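Local coordinates for bifunctional GH43-CE protein (Bacteroides eggerthii, PDB 6MLY) that is thought to act on complex arabinoxylans by joining a glycoside hydrolase family 43 domain, probably with beta-xylosidase-type activity, to a carbohydrate esterase domain, at residues Q743-F746 with F747-L751; N776-K779 with K780-D783; G702-P705 with A706-L709; R373-G376 with P377-G381. All coordinates share one frame; numbering follows the deposited sequence.

Contact 1: residues Q743-F746 with F747-L751; sequences QSIF and FSEAL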
ATOM      1  N   GLN A 743       4.055  24.658  34.513  1.00 70.32           N
ATOM      2  CA  GLN A 743       4.816  24.831  33.258  1.00 68.95           C
ATOM      3  C   GLN A 743       4.018  25.656  32.239  1.00 68.00           C
ATOM      4  O   GLN A 743       4.524  26.642  31.696  1.00 67.00           O
ATOM      5  CB  GLN A 743       5.182  23.464  32.679  1.00 68.76           C
ATOM      6  CG  GLN A 743       6.261  22.755  33.477  1.00 69.19           C
ATOM      7  CD  GLN A 743       7.587  23.463  33.377  1.00 69.43           C
ATOM      8  OE1 GLN A 743       7.946  24.005  32.331  1.00 69.01           O
ATOM      9  NE2 GLN A 743       8.328  23.462  34.473  1.00 70.07           N
ATOM     10  N   SER A 744       2.776  25.236  31.980  1.00 67.65           N
ATOM     11  CA  SER A 744       1.884  25.944  31.066  1.00 66.96           C
ATOM     12  C   SER A 744       1.657  27.389  31.539  1.00 66.80           C
ATOM     13  O   SER A 744       1.676  28.305  30.714  1.00 66.06           O
ATOM     14  CB  SER A 744       0.580  25.203  30.882  1.00 67.20           C
ATOM     15  OG  SER A 744       0.666  24.294  29.793  1.00 66.97           O
ATOM     16  N   ILE A 745       1.477  27.586  32.855  1.00 67.21           N
ATOM     17  CA  ILE A 745       1.133  28.909  33.433  1.00 67.19           C
ATOM     18  C   ILE A 745       2.336  29.860  33.335  1.00 66.84           C
ATOM     19  O   ILE A 745       2.173  31.013  32.937  1.00 66.63           O
ATOM     20  CB  ILE A 745       0.597  28.782  34.874  1.00 67.94           C
ATOM     21  CG1 ILE A 745      -0.655  27.901  34.928  1.00 68.51           C
ATOM     22  CG2 ILE A 745       0.335  30.159  35.465  1.00 68.07           C
ATOM     23  CD1 ILE A 745      -1.060  27.469  36.315  1.00 69.37           C
ATOM     24  N   PHE A 746       3.532  29.373  33.691  1.00 67.15           N
ATOM     25  CA  PHE A 746       4.785  30.092  33.433  1.00 67.50           C
ATOM     26  C   PHE A 746       4.787  30.644  32.000  1.00 66.72           C
ATOM     27  O   PHE A 746       5.122  31.800  31.777  1.00 67.51           O
ATOM     28  CB  PHE A 746       6.016  29.188  33.582  1.00 68.45           C
ATOM     29  CG  PHE A 746       6.316  28.647  34.960  1.00 69.77           C
ATOM     30  CD1 PHE A 746       5.765  29.210  36.103  1.00 70.30           C
ATOM     31  CD2 PHE A 746       7.193  27.580  35.111  1.00 70.78           C
ATOM     32  CE1 PHE A 746       6.061  28.701  37.358  1.00 71.23           C
ATOM     33  CE2 PHE A 746       7.490  27.077  36.370  1.00 71.79           C
ATOM     34  CZ  PHE A 746       6.925  27.640  37.492  1.00 71.99           C
ATOM     35  N   PHE A 747       4.417  29.793  31.038  1.00 66.15           N
ATOM     36  CA  PHE A 747       4.480  30.110  29.617  1.00 65.59           C
ATOM     37  C   PHE A 747       3.393  31.131  29.256  1.00 65.37           C
ATOM     38  O   PHE A 747       3.678  32.136  28.617  1.00 65.26           O
ATOM     39  CB  PHE A 747       4.392  28.821  28.790  1.00 65.39           C
ATOM     40  CG  PHE A 747       4.552  28.987  27.299  1.00 65.02           C
ATOM     41  CD1 PHE A 747       5.560  29.779  26.770  1.00 65.04           C
ATOM     42  CD2 PHE A 747       3.708  28.329  26.419  1.00 64.71           C
ATOM     43  CE1 PHE A 747       5.707  29.920  25.397  1.00 64.79           C
ATOM     44  CE2 PHE A 747       3.862  28.463  25.045  1.00 64.49           C
ATOM     45  CZ  PHE A 747       4.860  29.262  24.536  1.00 64.53           C
ATOM     46  N   SER A 748       2.148  30.867  29.663  1.00 65.33           N
ATOM     47  CA  SER A 748       1.024  31.744  29.322  1.00 65.29           C
ATOM     48  C   SER A 748       1.218  33.154  29.904  1.00 65.53           C
ATOM     49  O   SER A 748       0.835  34.127  29.261  1.00 65.69           O
ATOM     50  CB  SER A 748      -0.298  31.151  29.737  1.00 65.51           C
ATOM     51  OG  SER A 748      -0.123  30.134  30.705  1.00 65.88           O
ATOM     52  N   GLU A 749       1.818  33.269  31.097  1.00 65.72           N
ATOM     53  CA  GLU A 749       2.062  34.597  31.702  1.00 65.83           C
ATOM     54  C   GLU A 749       3.103  35.351  30.864  1.00 65.75           C
ATOM     55  O   GLU A 749       2.913  36.518  30.540  1.00 65.79           O
ATOM     56  CB  GLU A 749       2.505  34.512  33.169  1.00 66.36           C
ATOM     57  CG  GLU A 749       1.384  34.199  34.150  1.00 66.84           C
ATOM     58  CD  GLU A 749       0.160  35.101  34.088  1.00 66.80           C
ATOM     59  OE1 GLU A 749       0.086  36.090  34.891  1.00 67.11           O
ATOM     60  OE2 GLU A 749      -0.742  34.799  33.273  1.00 67.15           O
ATOM     61  N   ALA A 750       4.201  34.675  30.520  1.00 65.69           N
ATOM     62  CA  ALA A 750       5.276  35.288  29.757  1.00 65.83           C
ATOM     63  C   ALA A 750       4.714  35.846  28.442  1.00 65.89           C
ATOM     64  O   ALA A 750       5.032  36.973  28.056  1.00 66.07           O
ATOM     65  CB  ALA A 750       6.375  34.282  29.530  1.00 65.73           C
ATOM     66  N   LEU A 751       3.860  35.047  27.790  1.00 65.97           N
ATOM     67  CA  LEU A 751       3.217  35.386  26.515  1.00 66.20           C
ATOM     68  C   LEU A 751       2.277  36.585  26.698  1.00 66.97           C
ATOM     69  O   LEU A 751       2.466  37.628  26.070  1.00 67.48           O
ATOM     70  CB  LEU A 751       2.441  34.168  26.001  1.00 66.15           C
ATOM     71  CG  LEU A 751       3.285  33.001  25.490  1.00 65.87           C
ATOM     72  CD1 LEU A 751       2.450  31.734  25.409  1.00 65.73           C
ATOM     73  CD2 LEU A 751       3.901  33.320  24.135  1.00 65.94           C
TER

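Contact 2: residues N776-K779 with K780-D783; sequences NTLK and KMID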
ATOM      1  N   ASN A 776     -14.644  19.924  23.989  1.00 85.14           N
ATOM      2  CA  ASN A 776     -14.652  21.380  24.136  1.00 83.56           C
ATOM      3  C   ASN A 776     -13.247  21.939  23.873  1.00 82.32           C
ATOM      4  O   ASN A 776     -13.099  22.906  23.119  1.00 81.88           O
ATOM      5  CB  ASN A 776     -15.183  21.798  25.510  1.00 84.63           C
ATOM      6  CG  ASN A 776     -16.522  21.169  25.848  1.00 85.35           C
ATOM      7  OD1 ASN A 776     -16.729  20.703  26.966  1.00 87.66           O
ATOM      8  ND2 ASN A 776     -17.434  21.137  24.889  1.00 84.11           N
ATOM      9  N   THR A 777     -12.231  21.325  24.493  1.00 80.93           N
ATOM     10  CA  THR A 777     -10.830  21.740  24.332  1.00 79.80           C
ATOM     11  C   THR A 777     -10.416  21.577  22.865  1.00 79.59           C
ATOM     12  O   THR A 777      -9.787  22.467  22.289  1.00 81.00           O
ATOM     13  CB  THR A 777      -9.896  20.979  25.286  1.00 78.42           C
ATOM     14  OG1 THR A 777     -10.429  19.682  25.561  1.00 77.80           O
ATOM     15  CG2 THR A 777      -9.686  21.701  26.598  1.00 78.64           C
ATOM     16  N   LEU A 778     -10.792  20.439  22.271  1.00 79.52           N
ATOM     17  CA  LEU A 778     -10.505  20.141  20.865  1.00 79.20           C
ATOM     18  C   LEU A 778     -11.130  21.224  19.973  1.00 79.14           C
ATOM     19  O   LEU A 778     -10.450  21.802  19.135  1.00 78.92           O
ATOM     20  CB  LEU A 778     -11.047  18.746  20.524  1.00 79.99           C
ATOM     21  CG  LEU A 778     -10.445  18.064  19.295  1.00 79.43           C
ATOM     22  CD1 LEU A 778      -9.015  17.611  19.562  1.00 79.45           C
ATOM     23  CD2 LEU A 778     -11.300  16.881  18.867  1.00 79.26           C
ATOM     24  N   LYS A 779     -12.417  21.512  20.197  1.00 79.76           N
ATOM     25  CA  LYS A 779     -13.192  22.454  19.377  1.00 80.52           C
ATOM     26  C   LYS A 779     -12.569  23.859  19.421  1.00 80.35           C
ATOM     27  O   LYS A 779     -12.654  24.604  18.440  1.00 81.69           O
ATOM     28  CB  LYS A 779     -14.650  22.492  19.848  1.00 81.38           C
ATOM     29  CG  LYS A 779     -15.625  23.208  18.919  1.00 82.54           C
ATOM     30  CD  LYS A 779     -16.690  24.000  19.652  1.00 83.86           C
ATOM     31  CE  LYS A 779     -17.676  24.687  18.730  1.00 84.18           C
ATOM     32  NZ  LYS A 779     -17.045  25.776  17.946  1.00 82.88           N
ATOM     33  N   LYS A 780     -11.956  24.226  20.552  1.00 79.41           N
ATOM     34  CA  LYS A 780     -11.350  25.546  20.701  1.00 78.94           C
ATOM     35  C   LYS A 780     -10.065  25.636  19.874  1.00 77.38           C
ATOM     36  O   LYS A 780      -9.738  26.703  19.365  1.00 77.43           O
ATOM     37  CB  LYS A 780     -11.091  25.867  22.174  1.00 80.13           C
ATOM     38  CG  LYS A 780     -12.286  26.473  22.896  1.00 81.56           C
ATOM     39  CD  LYS A 780     -12.070  26.633  24.373  1.00 81.79           C
ATOM     40  CE  LYS A 780     -13.238  27.292  25.069  1.00 83.52           C
ATOM     41  NZ  LYS A 780     -12.934  27.526  26.500  1.00 83.89           N
ATOM     42  N   MET A 781      -9.347  24.515  19.751  1.00 76.04           N
ATOM     43  CA  MET A 781      -8.146  24.430  18.912  1.00 74.98           C
ATOM     44  C   MET A 781      -8.510  24.758  17.458  1.00 75.65           C
ATOM     45  O   MET A 781      -7.826  25.545  16.797  1.00 74.89           O
ATOM     46  CB  MET A 781      -7.528  23.029  18.969  1.00 74.34           C
ATOM     47  CG  MET A 781      -6.230  22.912  18.195  1.00 73.51           C
ATOM     48  SD  MET A 781      -5.536  21.251  18.259  1.00 73.43           S
ATOM     49  CE  MET A 781      -6.681  20.389  17.180  1.00 73.03           C
ATOM     50  N   ILE A 782      -9.600  24.142  16.986  1.00 75.67           N
ATOM     51  CA  ILE A 782     -10.086  24.277  15.615  1.00 75.47           C
ATOM     52  C   ILE A 782     -10.504  25.737  15.374  1.00 75.01           C
ATOM     53  O   ILE A 782     -10.061  26.361  14.408  1.00 75.39           O
ATOM     54  CB  ILE A 782     -11.243  23.289  15.348  1.00 75.96           C
ATOM     55  CG1 ILE A 782     -10.855  21.837  15.646  1.00 75.89           C
ATOM     56  CG2 ILE A 782     -11.772  23.438  13.928  1.00 76.48           C
ATOM     57  CD1 ILE A 782      -9.572  21.383  14.987  1.00 75.62           C
ATOM     58  N   ASP A 783     -11.342  26.273  16.270  1.00 74.01           N
ATOM     59  CA  ASP A 783     -11.934  27.606  16.124  1.00 73.59           C
ATOM     60  C   ASP A 783     -10.842  28.685  16.100  1.00 72.26           C
ATOM     61  O   ASP A 783     -10.996  29.703  15.417  1.00 71.06           O
ATOM     62  CB  ASP A 783     -12.947  27.881  17.236  1.00 74.73           C
ATOM     63  CG  ASP A 783     -14.256  27.131  17.066  1.00 75.64           C
ATOM     64  OD1 ASP A 783     -14.398  26.422  16.055  1.00 75.53           O
ATOM     65  OD2 ASP A 783     -15.126  27.268  17.947  1.00 77.61           O
TER

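Contact 3: residues G702-P705 with A706-L709; sequences GGVP and ADNL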
ATOM      1  N   GLY A 702      21.837  15.683  26.348  1.00 81.37           N
ATOM      2  CA  GLY A 702      23.020  14.859  26.511  1.00 82.74           C
ATOM      3  C   GLY A 702      23.951  15.465  27.546  1.00 83.67           C
ATOM      4  O   GLY A 702      25.088  15.816  27.243  1.00 85.01           O
ATOM      5  N   GLY A 703      23.435  15.603  28.769  1.00 83.11           N
ATOM      6  CA  GLY A 703      24.135  16.261  29.861  1.00 83.89           C
ATOM      7  C   GLY A 703      23.262  16.358  31.102  1.00 83.25           C
ATOM      8  O   GLY A 703      22.046  16.148  31.038  1.00 82.09           O
ATOM      9  N   VAL A 704      23.893  16.704  32.228  1.00 84.16           N
ATOM     10  CA  VAL A 704      23.263  16.642  33.548  1.00 84.14           C
ATOM     11  C   VAL A 704      22.653  18.010  33.864  1.00 83.16           C
ATOM     12  O   VAL A 704      23.376  18.970  34.121  1.00 84.27           O
ATOM     13  CB  VAL A 704      24.259  16.141  34.618  1.00 85.78           C
ATOM     14  CG1 VAL A 704      25.607  16.855  34.578  1.00 86.52           C
ATOM     15  CG2 VAL A 704      23.666  16.186  36.015  1.00 86.12           C
ATOM     16  N   PRO A 705      21.303  18.143  33.859  1.00 81.38           N
ATOM     17  CA  PRO A 705      20.624  19.445  33.887  1.00 80.19           C
ATOM     18  C   PRO A 705      21.183  20.533  34.823  1.00 80.64           C
ATOM     19  O   PRO A 705      21.417  21.663  34.380  1.00 79.74           O
ATOM     20  CB  PRO A 705      19.216  19.051  34.357  1.00 79.56           C
ATOM     21  CG  PRO A 705      18.994  17.714  33.706  1.00 79.67           C
ATOM     22  CD  PRO A 705      20.341  17.029  33.822  1.00 81.08           C
ATOM     23  N   ALA A 706      21.392  20.185  36.097  1.00 81.55           N
ATOM     24  CA  ALA A 706      21.854  21.123  37.128  1.00 82.00           C
ATOM     25  C   ALA A 706      23.074  21.923  36.644  1.00 82.82           C
ATOM     26  O   ALA A 706      23.171  23.125  36.913  1.00 81.97           O
ATOM     27  CB  ALA A 706      22.168  20.367  38.396  1.00 83.25           C
ATOM     28  N   ASP A 707      23.990  21.248  35.934  1.00 83.89           N
ATOM     29  CA  ASP A 707      25.270  21.821  35.506  1.00 84.88           C
ATOM     30  C   ASP A 707      25.169  22.370  34.073  1.00 83.91           C
ATOM     31  O   ASP A 707      26.131  22.960  33.573  1.00 84.41           O
ATOM     32  CB  ASP A 707      26.392  20.783  35.613  1.00 86.85           C
ATOM     33  CG  ASP A 707      26.413  20.030  36.933  1.00 87.98           C
ATOM     34  OD1 ASP A 707      26.428  20.696  37.988  1.00 88.06           O
ATOM     35  OD2 ASP A 707      26.401  18.782  36.896  1.00 88.71           O
ATOM     36  N   ASN A 708      24.021  22.154  33.417  1.00 83.11           N
ATOM     37  CA  ASN A 708      23.741  22.658  32.060  1.00 82.48           C
ATOM     38  C   ASN A 708      22.505  23.568  32.131  1.00 81.29           C
ATOM     39  O   ASN A 708      21.501  23.346  31.457  1.00 80.34           O
ATOM     40  CB  ASN A 708      23.574  21.517  31.046  1.00 82.83           C
ATOM     41  CG  ASN A 708      24.869  20.801  30.722  1.00 84.55           C
ATOM     42  OD1 ASN A 708      25.890  21.010  31.369  1.00 85.50           O
ATOM     43  ND2 ASN A 708      24.844  19.953  29.707  1.00 85.62           N
ATOM     44  N   LEU A 709      22.615  24.613  32.953  1.00 80.88           N
ATOM     45  CA  LEU A 709      21.508  25.518  33.261  1.00 79.67           C
ATOM     46  C   LEU A 709      21.292  26.488  32.090  1.00 78.07           C
ATOM     47  O   LEU A 709      20.163  26.892  31.821  1.00 77.02           O
ATOM     48  CB  LEU A 709      21.828  26.251  34.570  1.00 80.01           C
ATOM     49  CG  LEU A 709      20.682  26.325  35.577  1.00 79.91           C
ATOM     50  CD1 LEU A 709      21.183  26.779  36.938  1.00 80.34           C
ATOM     51  CD2 LEU A 709      19.584  27.248  35.076  1.00 79.13           C
TER

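Contact 4: residues R373-G376 with P377-G381; sequences RTIG and PVCTG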
ATOM      1  N   ARG A 373      -6.701  -8.593  -9.396  1.00 64.48           N
ATOM      2  CA  ARG A 373      -5.353  -8.017  -9.457  1.00 65.31           C
ATOM      3  C   ARG A 373      -5.419  -6.552  -8.995  1.00 65.80           C
ATOM      4  O   ARG A 373      -6.484  -5.937  -9.013  1.00 65.92           O
ATOM      5  CB  ARG A 373      -4.779  -8.144 -10.877  1.00 65.68           C
ATOM      6  CG  ARG A 373      -4.525  -9.574 -11.338  1.00 65.81           C
ATOM      7  CD  ARG A 373      -4.095  -9.659 -12.795  1.00 66.31           C
ATOM      8  NE  ARG A 373      -3.798 -11.021 -13.237  1.00 66.42           N
ATOM      9  CZ  ARG A 373      -4.698 -11.894 -13.687  1.00 65.69           C
ATOM     10  NH1 ARG A 373      -5.929 -11.502 -13.964  1.00 65.69           N
ATOM     11  NH2 ARG A 373      -4.370 -13.163 -13.847  1.00 65.90           N
ATOM     12  N   THR A 374      -4.283  -6.014  -8.544  1.00 66.79           N
ATOM     13  CA  THR A 374      -4.098  -4.575  -8.456  1.00 68.29           C
ATOM     14  C   THR A 374      -3.587  -4.085  -9.809  1.00 69.26           C
ATOM     15  O   THR A 374      -2.986  -4.854 -10.553  1.00 71.11           O
ATOM     16  CB  THR A 374      -3.136  -4.187  -7.328  1.00 68.57           C
ATOM     17  OG1 THR A 374      -1.917  -4.910  -7.490  1.00 70.09           O
ATOM     18  CG2 THR A 374      -3.710  -4.449  -5.952  1.00 68.45           C
ATOM     19  N   ILE A 375      -3.838  -2.814 -10.124  1.00 70.53           N
ATOM     20  CA  ILE A 375      -3.475  -2.265 -11.420  1.00 71.71           C
ATOM     21  C   ILE A 375      -2.662  -0.987 -11.211  1.00 74.19           C
ATOM     22  O   ILE A 375      -2.825  -0.309 -10.204  1.00 75.30           O
ATOM     23  CB  ILE A 375      -4.731  -2.030 -12.281  1.00 72.07           C
ATOM     24  CG1 ILE A 375      -5.630  -0.926 -11.720  1.00 71.69           C
ATOM     25  CG2 ILE A 375      -5.496  -3.332 -12.463  1.00 72.08           C
ATOM     26  CD1 ILE A 375      -6.845  -0.635 -12.573  1.00 72.06           C
ATOM     27  N   GLY A 376      -1.794  -0.681 -12.181  1.00 75.20           N
ATOM     28  CA  GLY A 376      -0.985   0.536 -12.181  1.00 76.51           C
ATOM     29  C   GLY A 376      -1.479   1.547 -13.215  1.00 77.44           C
ATOM     30  O   GLY A 376      -2.274   1.205 -14.091  1.00 77.25           O
ATOM     31  N   PRO A 377      -0.992   2.792 -13.119  1.00 80.52           N
ATOM     32  CA  PRO A 377       0.009   3.211 -12.148  1.00 80.08           C
ATOM     33  C   PRO A 377      -0.537   3.438 -10.726  1.00 78.69           C
ATOM     34  O   PRO A 377       0.221   3.332  -9.760  1.00 77.91           O
ATOM     35  CB  PRO A 377       0.550   4.530 -12.721  1.00 82.08           C
ATOM     36  CG  PRO A 377      -0.623   5.099 -13.474  1.00 82.38           C
ATOM     37  CD  PRO A 377      -1.306   3.881 -14.058  1.00 82.16           C
ATOM     38  N   VAL A 378      -1.834   3.756 -10.621  1.00 78.00           N
ATOM     39  CA  VAL A 378      -2.555   3.880  -9.339  1.00 77.49           C
ATOM     40  C   VAL A 378      -3.855   3.080  -9.436  1.00 76.39           C
ATOM     41  O   VAL A 378      -4.327   2.787 -10.544  1.00 79.93           O
ATOM     42  CB  VAL A 378      -2.863   5.345  -8.981  1.00 77.58           C
ATOM     43  CG1 VAL A 378      -1.595   6.174  -8.843  1.00 78.31           C
ATOM     44  CG2 VAL A 378      -3.828   5.985  -9.973  1.00 77.74           C
ATOM     45  N   CYS A 379      -4.430   2.741  -8.279  1.00 75.79           N
ATOM     46  CA  CYS A 379      -5.751   2.129  -8.235  1.00 74.83           C
ATOM     47  C   CYS A 379      -6.382   2.292  -6.846  1.00 73.77           C
ATOM     48  O   CYS A 379      -5.735   2.721  -5.876  1.00 74.01           O
ATOM     49  CB  CYS A 379      -5.705   0.654  -8.630  1.00 75.34           C
ATOM     50  SG  CYS A 379      -4.894  -0.429  -7.421  1.00 77.11           S
ATOM     51  N   THR A 380      -7.673   1.952  -6.790  1.00 72.84           N
ATOM     52  CA  THR A 380      -8.463   2.020  -5.599  1.00 71.32           C
ATOM     53  C   THR A 380      -9.572   0.967  -5.691  1.00 70.27           C
ATOM     54  O   THR A 380     -10.375   1.006  -6.612  1.00 69.73           O
ATOM     55  CB  THR A 380      -8.998   3.446  -5.411  1.00 71.99           C
ATOM     56  OG1 THR A 380      -7.871   4.303  -5.223  1.00 73.85           O
ATOM     57  CG2 THR A 380      -9.958   3.579  -4.247  1.00 72.23           C
ATOM     58  N   GLY A 381      -9.581   0.034  -4.732  1.00 69.42           N
ATOM     59  CA  GLY A 381     -10.681  -0.908  -4.529  1.00 69.16           C
ATOM     60  C   GLY A 381     -11.629  -0.428  -3.443  1.00 68.15           C
ATOM     61  O   GLY A 381     -11.255   0.411  -2.635  1.00 68.68           O
TER

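Contact 1: residues Q743-F746 with F747-L751
Ser744 O is gripped twice by the same residue one helical turn on. Ser748 N reaches it at 2.8 Å, lying in the carbonyl plane, while Ser748 OG donates to it at 2.6 Å from above that plane, 38° out of it. The hydroxyl thus folds back on its own helix, just beside Ile745 CA. A valine here would probably leave Ser744 O with the backbone amide alone and bring a methyl against the carbonyl and Ile745. The neighbouring turns follow the alpha-helical pattern, Glu749 N giving its hydrogen to Ile745 O at 2.9 Å and Ala750 N to Phe746 O at 3.3 Å. On the outer side of the helix, Glu749 CG comes within 3.5 Å of Ile745 O. All of this belongs to helix 741-752, the crossover helix of a beta-alpha-beta unit between strands 727-733 and 757-763, as in the alpha/beta hydrolase fold. Phe747 forms part of the inner side, and its CG stands anti to its own N (chi1 -175°); that turns the ring onto Val730 and, edge-to-face, against Phe728, while Leu751 CD1 sits over the ring centre, 3.4 Å above the plane. On the same flank Ser744 OG is hydrogen-bonded to His732. Phe746 points elsewhere, its ring taking a cation-pi contact from Arg683.

Contact 2: residues N776-K779 with K780-D783
Lys779 and Asp783 stand one turn apart on helix 775-789, the last helix modelled in the esterase part, and pair as an i to i+4 salt bridge between Lys779 NZ and Asp783 OD2. The modelled separation is very short and doubtful in detail at this resolution; Asp783 OD1 lies farther from Lys779 NZ, at 3.3 Å. Lysine reaches across because its CG is placed anti to the backbone N (chi1 -168°) and its chain then bends at chi2 and chi4, bringing the ammonium up to the carboxylate. With an alanine here instead of Asp783, the Lys779 ammonium would probably lose its mate and its chain be set free to turn. The backbone beneath fixes the spacing: Asp783 N donates to Lys779 O at 3.0 Å, and Ile782 N to Leu778 O at 3.3 Å. Lys780, by contrast, runs out extended beyond CG to a salt bridge with Glu759. The side of the helix that faces the protein is largely apolar: Met781 packs on Phe570, Val673 and Trp675, Ile782 on Leu574, and Thr777 on Ile761 and Val763, so helix 563-577 and strands 671-675 and 757-763 hold it. Leu778 joins that side through Ser573, and its CD1 approaches Met781 CE at 4.3 Å.

Contact 3: residues G702-P705 with A706-L709
A short 3-10 turn, held by Asp707 N donating to Val704 O, shapes the loop between helices 696-701 and 709-714. That bond spans 3.0 Å. The next one along, Asn708 N to Pro705 O at 2.8 Å, has its donor well above the carbonyl plane. Asn708 N also leans weakly toward Val704 O at 3.3 Å, so its single hydrogen is shared between two carbonyls. Pro705 suits the start of such a turn, since the bonds run to carbonyls behind the donors and its missing N-H costs nothing there. Among side chains, the methyls of Val704 meet the carboxylate of Asp707: CG1, set between N and the carbonyl carbon (chi1 48°), faces OD2, while CG2 lies 3.9 Å from the same oxygen. The Asn708 side chain lies against Gly703, whose lack of a side chain avoids a clash. Gly702 is the first residue to leave the preceding helix, with positive phi. The loop is mostly at the surface, yet Pro705 is buried, resting on Ala698 of helix 696-701 and on Thr690; Asn708 touches Ile701 at the end of that helix, and Leu709, where helix 709-714 follows, reaches Thr682.

Contact 4: residues R373-G376 with P377-G381
Ile375 and Cys379 face each other across a tight bend, and their apolar contact is what the two arms share most directly. Ile375 CG1 meets Cys379 CB at 3.5 Å, the isoleucine branch being held between its N and carbonyl carbon (chi1 67°), which directs it at the opposing strand. Cys379 SG takes the equivalent position on its own residue and thereby lies inward between the arms, 4.1 Å from Thr374 CB and 3.5 Å from Ile375 O. Phe489 of strand 488-491 touches both Thr374 and Cys379.

The covalent geometry makes the bend possible. The peptide between Gly376 and Pro377 is cis, which brings Gly376 CA and Pro377 CA to 2.9 Å, and the chain leaves at about 140° to its direction of entry. Residues 375 to 378 so form a bend resembling a type VI turn, the cis proline in its third position.

Polar groups look outward to other partners. Thr374 is bound to Tyr487 through both backbone and OG1, Gly376 to Tyr27, Pro377 to Phe450 and Cys379 to Cys448 of strand 441-449. Within the strand, Thr380 OG1 bonds to Cys379 O at 2.7 Å, from the side of the carbonyl and out of its plane.

The bend carries the chain from strand 370-373, in one antiparallel sheet, to strand 378-386, in the other, a sheet-to-sheet connection characteristic of the concanavalin A-like beta-sandwich.

Three of the contacts share the esterase part, and contact 4 lies apart in the beta-sandwich, its centre 51 Å from that of contact 1. Contacts 1 and 2 each join successive turns of a helix, 741-752 and 775-789 respectively; their nearest atoms are about 11 Å apart, and both helices rest on strand 757-763. Their chemistry diverges: contact 1 adds a serine hydroxyl to a backbone carbonyl, contact 2 a charged pair on its exposed side. Contact 3 is a surface loop whose order comes from 3-10 bonding with little side-chain packing. Contact 4, the most buried, reverses this, relying on apolar packing and a cis peptide while its polar groups bind neighbouring strands and loops.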